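Local coordinates for protein macromomycin (Streptomyces macromomyceticus, PDB 2MCM) that binds non-covalently the cytotoxic, DNA-cleaving chromophore of the antibiotic auromomycin, for which it is the apoprotein, at residues 21-26 against 59-64; 2-7 against 103-108. All coordinates share one frame; numbering follows the deposited sequence. Where two conformers were deposited one is given.

Interaction 1. Residues 21-26 against 59-64; sequences SATGLT and AGKITA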
ATOM      1  N   SER A  21      -8.373  -0.864   5.831  1.00 10.78           N
ATOM      2  CA  SER A  21      -9.225  -0.028   6.680  1.00 12.49           C
ATOM      3  C   SER A  21      -8.302   0.894   7.523  1.00 12.59           C
ATOM      4  O   SER A  21      -7.441   0.351   8.234  1.00 13.48           O
ATOM      5  CB  SER A  21     -10.075  -0.746   7.710  1.00 16.17           C
ATOM      6  OG  SER A  21     -10.831  -1.731   7.023  1.00 22.21           O
ATOM      7  N   ALA A  22      -8.579   2.163   7.324  1.00 10.83           N
ATOM      8  CA  ALA A  22      -7.713   3.130   8.091  1.00 11.87           C
ATOM      9  C   ALA A  22      -8.591   4.056   8.858  1.00 11.73           C
ATOM     10  O   ALA A  22      -9.739   4.377   8.520  1.00 12.68           O
ATOM     11  CB  ALA A  22      -6.838   3.846   7.076  1.00 11.64           C
ATOM     12  N   THR A  23      -8.034   4.525   9.996  1.00 12.39           N
ATOM     13  CA  THR A  23      -8.739   5.459  10.859  1.00 13.03           C
ATOM     14  C   THR A  23      -7.735   6.537  11.362  1.00 11.99           C
ATOM     15  O   THR A  23      -6.555   6.358  11.154  1.00 11.79           O
ATOM     16  CB  THR A  23      -9.334   4.738  12.156  1.00 14.38           C
ATOM     17  OG1 THR A  23      -8.191   4.111  12.766  1.00 16.89           O
ATOM     18  CG2 THR A  23     -10.450   3.755  11.737  1.00 16.59           C
ATOM     19  N   GLY A  24      -8.341   7.598  11.877  1.00 13.06           N
ATOM     20  CA  GLY A  24      -7.452   8.673  12.457  1.00 13.49           C
ATOM     21  C   GLY A  24      -6.852   9.507  11.368  1.00 13.28           C
ATOM     22  O   GLY A  24      -5.785  10.142  11.619  1.00 15.55           O
ATOM     23  N   LEU A  25      -7.411   9.553  10.146  1.00 12.84           N
ATOM     24  CA  LEU A  25      -6.835  10.366   9.086  1.00 12.47           C
ATOM     25  C   LEU A  25      -7.451  11.764   9.093  1.00 12.93           C
ATOM     26  O   LEU A  25      -8.384  12.083   9.881  1.00 14.02           O
ATOM     27  CB  LEU A  25      -7.247   9.668   7.706  1.00 11.80           C
ATOM     28  CG  LEU A  25      -6.842   8.204   7.626  1.00 11.95           C
ATOM     29  CD1 LEU A  25      -7.320   7.628   6.252  1.00 13.95           C
ATOM     30  CD2 LEU A  25      -5.363   8.011   7.794  1.00 13.67           C
ATOM     31  N   THR A  26      -6.969  12.580   8.169  1.00 12.73           N
ATOM     32  CA  THR A  26      -7.502  13.964   8.086  1.00 13.81           C
ATOM     33  C   THR A  26      -8.616  14.083   7.082  1.00 13.45           C
ATOM     34  O   THR A  26      -8.289  13.744   5.900  1.00 15.00           O
ATOM     35  CB  THR A  26      -6.309  14.895   7.677  1.00 15.36           C
ATOM     36  OG1 THR A  26      -5.276  14.698   8.699  1.00 17.17           O
ATOM     37  CG2 THR A  26      -6.734  16.345   7.519  1.00 16.26           C
ATOM     38  N   ALA A  59     -15.222  11.414   9.125  1.00 18.56           N
ATOM     39  CA  ALA A  59     -14.835  10.648  10.288  1.00 18.65           C
ATOM     40  C   ALA A  59     -13.342  10.232  10.296  1.00 17.05           C
ATOM     41  O   ALA A  59     -12.881   9.555  11.248  1.00 19.06           O
ATOM     42  CB  ALA A  59     -15.712   9.372  10.414  1.00 19.84           C
ATOM     43  N   GLY A  60     -12.624  10.682   9.303  1.00 16.90           N
ATOM     44  CA  GLY A  60     -11.194  10.371   9.229  1.00 14.47           C
ATOM     45  C   GLY A  60     -10.933   8.914   8.871  1.00 12.99           C
ATOM     46  O   GLY A  60      -9.875   8.374   9.199  1.00 13.15           O
ATOM     47  N   LYS A  61     -11.830   8.299   8.138  1.00 13.23           N
ATOM     48  CA  LYS A  61     -11.653   6.921   7.723  1.00 13.61           C
ATOM     49  C   LYS A  61     -11.605   6.761   6.193  1.00 12.43           C
ATOM     50  O   LYS A  61     -12.087   7.547   5.388  1.00 12.86           O
ATOM     51  CB  LYS A  61     -12.960   6.140   8.125  1.00 17.54           C
ATOM     52  CG  LYS A  61     -13.063   6.032   9.617  1.00 22.04           C
ATOM     53  CD  LYS A  61     -14.164   5.069  10.087  1.00 26.94           C
ATOM     54  CE  LYS A  61     -15.452   5.876  10.189  1.00 30.11           C
ATOM     55  NZ  LYS A  61     -16.310   5.617   8.961  1.00 32.37           N
ATOM     56  N   ILE A  62     -10.997   5.644   5.862  1.00 12.34           N
ATOM     57  CA  ILE A  62     -10.945   5.149   4.498  1.00 12.60           C
ATOM     58  C   ILE A  62     -11.100   3.619   4.601  1.00 13.58           C
ATOM     59  O   ILE A  62     -10.468   2.964   5.457  1.00 13.77           O
ATOM     60  CB  ILE A  62      -9.609   5.436   3.745  1.00 11.65           C
ATOM     61  CG1 ILE A  62      -9.622   6.916   3.288  1.00 11.03           C
ATOM     62  CG2 ILE A  62      -9.445   4.408   2.574  1.00 12.99           C
ATOM     63  CD1 ILE A  62      -8.285   7.304   2.613  1.00 12.33           C
ATOM     64  N   THR A  63     -11.941   3.081   3.690  1.00 12.95           N
ATOM     65  CA  THR A  63     -12.035   1.589   3.625  1.00 12.88           C
ATOM     66  C   THR A  63     -11.882   1.335   2.105  1.00 13.58           C
ATOM     67  O   THR A  63     -12.763   1.897   1.398  1.00 15.70           O
ATOM     68  CB  THR A  63     -13.347   0.946   4.133  1.00 14.56           C
ATOM     69  OG1 THR A  63     -13.446   1.263   5.531  1.00 18.16           O
ATOM     70  CG2 THR A  63     -13.249  -0.613   3.993  1.00 16.40           C
ATOM     71  N   ALA A  64     -10.862   0.629   1.709  1.00 12.01           N
ATOM     72  CA  ALA A  64     -10.641   0.386   0.291  1.00 11.61           C
ATOM     73  C   ALA A  64     -10.201  -1.030  -0.005  1.00 12.04           C
ATOM     74  O   ALA A  64      -9.513  -1.688   0.767  1.00 12.01           O
ATOM     75  CB  ALA A  64      -9.493   1.322  -0.190  1.00 12.60           C
TER
HETATM   76  O   HOH W   1     -12.041   2.262   8.165  1.00 29.99           O
HETATM   77  O   HOH W   2     -11.076   8.060  12.566  1.00 23.39           O
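Ala-22 and Ile-62 form an antiparallel hydrogen-bonded pair between the central strand, 16-23, and the edge strand, 62-68, of the three-stranded sheet in this immunoglobulin-like beta-sandwich of the neocarzinostatin family. Ala-22 N reaches Ile-62 O at 2.8 Å in an almost straight bond. The return bond, from Ile-62 N to Ala-22 O, is longer at 3.2 Å, with the donor lying above the carbonyl plane. A water also donates to Ala-22 O and is hydrogen-bonded to Thr-63 OG1, bridging the strands on their outer side.

Past the strand end at Thr-23, the chain turns at Gly-24 and Leu-25 drops inward. Leu-25 CB lies 3.3 Å from Gly-60 O, and CG stays close to the same oxygen. With CG anti to the carbonyl carbon (chi1 -55°), the side chain runs back toward the strand pair, and CD1 meets Ile-62 CD1 at 3.8 Å while also touching CG1 and CB of that residue. The two side chains cross at about a right angle, and Leu-97 and Tyr-31 of the facing sheet cover both. Gly-60 has positive phi (72°). Next to it, a second water accepts from Gly-24 N and donates to Ala-59 O. Beyond the ladder, Leu-25 N lies in the plane of the Gly-60 carbonyl and bonds to Gly-60 O at 2.9 Å, on a lone pair.

Interaction 2. Residues 2-7 against 103-108; sequences PGVTVT and EGAAQA
Glu-103 meets Pro-2 where strands 104-109 and 3-7, which belong to different sheets of the beta-sandwich, begin side by side. The extended glutamate chain crosses the proline ring at about a right angle, so that OE2 sits 3.5 Å from Pro-2 CG and close to CD as well. Its other oxygen, OE1, is held by the hydroxyl of Tyr-31. At Gly-104 the backbone itself does the touching, its carbonyl O lying 3.7 Å from Pro-2 CB.

Ala-105 points toward strand 3-7, its CB 4.0 Å from Val-4 CB. In one of the two conformers of Val-4, CG1 also packs against Ala-105 CB. Gln-107 then reaches across to strand 3-7 with a fully extended side chain, CG anti to the backbone N (chi1 175°), sliding past Val-6 in the opposite direction. Gln-107 CB packs on Val-6 CG2 at 3.8 Å, and at the far end OE1 accepts a hydrogen bond from Val-6 N at 2.9 Å, with the donor well above the amide plane. A water that donates to Val-6 O accepts from NE2. The glutamine amide thus serves both backbone polar groups of Val-6, one directly and one through water, which probably helps to set the rotation of the amide and gives an otherwise largely apolar contact a polar clasp.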
ATOM      1  N   PRO A   2      -3.022   8.236  12.379  1.00 24.92           N
ATOM      2  CA  PRO A   2      -3.243   7.122  11.453  1.00 22.99           C
ATOM      3  C   PRO A   2      -3.009   5.740  11.969  1.00 21.52           C
ATOM      4  O   PRO A   2      -1.986   5.421  12.592  1.00 22.82           O
ATOM      5  CB  PRO A   2      -2.413   7.404  10.196  1.00 23.06           C
ATOM      6  CG  PRO A   2      -1.972   8.820  10.335  1.00 24.81           C
ATOM      7  CD  PRO A   2      -2.121   9.219  11.792  1.00 25.35           C
ATOM      8  N   GLY A   3      -3.962   4.856  11.617  1.00 17.62           N
ATOM      9  CA  GLY A   3      -3.824   3.433  11.981  1.00 17.11           C
ATOM     10  C   GLY A   3      -4.447   2.673  10.743  1.00 15.23           C
ATOM     11  O   GLY A   3      -5.373   3.246  10.163  1.00 14.95           O
ATOM     12  N   VAL A   4      -3.885   1.522  10.510  1.00 14.36           N
ATOM     13  CA  VAL A   4      -4.449   0.772   9.335  1.00 14.64           C
ATOM     14  C   VAL A   4      -4.523  -0.711   9.739  1.00 15.63           C
ATOM     15  O   VAL A   4      -3.688  -1.207  10.523  1.00 14.57           O
ATOM     16  CB  VAL A   4      -3.505   0.929   8.123  1.00 15.61           C
ATOM     17  CG1 VAL A   4      -2.276   0.044   8.265  0.75 15.94           C
ATOM     18  CG2 VAL A   4      -4.252   0.611   6.820  0.75 15.94           C
ATOM     19  N   THR A   5      -5.469  -1.387   9.164  1.00 13.34           N
ATOM     20  CA  THR A   5      -5.629  -2.830   9.317  1.00 14.01           C
ATOM     21  C   THR A   5      -5.826  -3.361   7.867  1.00 12.96           C
ATOM     22  O   THR A   5      -6.503  -2.669   7.106  1.00 13.83           O
ATOM     23  CB  THR A   5      -6.933  -3.090  10.175  1.00 15.85           C
ATOM     24  OG1 THR A   5      -6.721  -4.529  10.522  0.50 17.12           O
ATOM     25  CG2 THR A   5      -8.233  -2.869   9.489  0.50 14.97           C
ATOM     26  N   VAL A   6      -5.159  -4.411   7.539  1.00 11.00           N
ATOM     27  CA  VAL A   6      -5.300  -5.062   6.187  1.00 11.23           C
ATOM     28  C   VAL A   6      -5.864  -6.455   6.446  1.00 14.04           C
ATOM     29  O   VAL A   6      -5.263  -7.195   7.240  1.00 13.34           O
ATOM     30  CB  VAL A   6      -3.974  -5.101   5.508  1.00 11.32           C
ATOM     31  CG1 VAL A   6      -4.036  -5.840   4.136  1.00 12.37           C
ATOM     32  CG2 VAL A   6      -3.321  -3.738   5.289  1.00 12.09           C
ATOM     33  N   THR A   7      -6.998  -6.747   5.781  1.00 12.87           N
ATOM     34  CA  THR A   7      -7.606  -8.074   6.024  1.00 15.71           C
ATOM     35  C   THR A   7      -7.973  -8.788   4.734  1.00 14.63           C
ATOM     36  O   THR A   7      -8.651  -8.149   3.932  1.00 15.00           O
ATOM     37  CB  THR A   7      -9.005  -7.798   6.756  1.00 17.79           C
ATOM     38  OG1 THR A   7      -8.721  -7.039   7.958  1.00 20.73           O
ATOM     39  CG2 THR A   7      -9.686  -9.134   7.064  1.00 20.09           C
ATOM     40  N   GLU A 103       2.095  11.314   5.686  1.00 12.47           N
ATOM     41  CA  GLU A 103       1.210  10.932   6.786  1.00 13.31           C
ATOM     42  C   GLU A 103       0.473   9.633   6.381  1.00 15.19           C
ATOM     43  O   GLU A 103      -0.156   9.578   5.277  1.00 12.71           O
ATOM     44  CB  GLU A 103       0.137  12.017   6.951  1.00 14.83           C
ATOM     45  CG  GLU A 103      -0.731  11.758   8.148  1.00 19.17           C
ATOM     46  CD  GLU A 103      -2.086  12.272   8.336  1.00 23.53           C
ATOM     47  OE1 GLU A 103      -2.830  12.725   7.519  1.00 23.59           O
ATOM     48  OE2 GLU A 103      -2.352  12.241   9.585  1.00 27.40           O
ATOM     49  N   GLY A 104       0.440   8.594   7.174  1.00 13.50           N
ATOM     50  CA  GLY A 104      -0.264   7.340   6.795  1.00 12.34           C
ATOM     51  C   GLY A 104       0.234   6.192   7.641  1.00 14.04           C
ATOM     52  O   GLY A 104       0.796   6.381   8.735  1.00 12.74           O
ATOM     53  N   ALA A 105      -0.007   4.977   7.137  1.00 10.89           N
ATOM     54  CA  ALA A 105       0.430   3.789   7.903  1.00 11.26           C
ATOM     55  C   ALA A 105       0.467   2.602   6.943  1.00 11.44           C
ATOM     56  O   ALA A 105      -0.150   2.709   5.830  1.00 10.67           O
ATOM     57  CB  ALA A 105      -0.650   3.542   8.955  1.00 12.23           C
ATOM     58  N   ALA A 106       1.094   1.534   7.300  1.00  9.23           N
ATOM     59  CA  ALA A 106       1.199   0.358   6.457  1.00 10.21           C
ATOM     60  C   ALA A 106       1.269  -0.876   7.343  1.00 10.42           C
ATOM     61  O   ALA A 106       1.606  -0.845   8.545  1.00 11.70           O
ATOM     62  CB  ALA A 106       2.394   0.404   5.497  1.00 11.95           C
ATOM     63  N   GLN A 107       0.889  -2.026   6.776  1.00  9.38           N
ATOM     64  CA  GLN A 107       0.947  -3.300   7.475  1.00  8.06           C
ATOM     65  C   GLN A 107       1.701  -4.327   6.671  1.00  8.61           C
ATOM     66  O   GLN A 107       1.360  -4.478   5.417  1.00  7.31           O
ATOM     67  CB  GLN A 107      -0.439  -3.796   7.837  1.00  9.33           C
ATOM     68  CG  GLN A 107      -0.434  -5.190   8.469  1.00 12.73           C
ATOM     69  CD  GLN A 107      -1.796  -5.566   8.973  1.00 16.22           C
ATOM     70  OE1 GLN A 107      -2.776  -4.852   9.102  1.00 17.32           O
ATOM     71  NE2 GLN A 107      -1.914  -6.819   9.415  1.00 19.15           N
ATOM     72  N   ALA A 108       2.691  -5.031   7.109  1.00  7.64           N
ATOM     73  CA  ALA A 108       3.450  -6.052   6.366  1.00  9.25           C
ATOM     74  C   ALA A 108       2.439  -7.224   6.061  1.00  8.38           C
ATOM     75  O   ALA A 108       1.559  -7.505   6.861  1.00  9.99           O
ATOM     76  CB  ALA A 108       4.547  -6.530   7.348  1.00  9.93           C
TER
HETATM   77  O   HOH W   3      -4.764  -8.394   9.805  1.00 35.09           O

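How the interactions relate
Both contacts involve the three-stranded sheet, but in different ways. Interaction 1 joins two of its strands by backbone hydrogen bonds and is partly buried, with an apolar inner face and a solvated outer one. Interaction 2 has fewer buried residues, although its centre is closer to the middle of the chain (about 8 Å against 14 Å); it brings the sheet's other edge strand, 3-7, against strand 104-109 of the facing sheet, where side chains do most of the work. Strand 16-23 connects them: Ser-21 O lies 2.8 Å from Thr-5 N, and Thr-23 N lies 3.0 Å from Gly-3 O, both probable hydrogen bonds. Leu-97 of the facing sheet touches Ile-62 and Val-4.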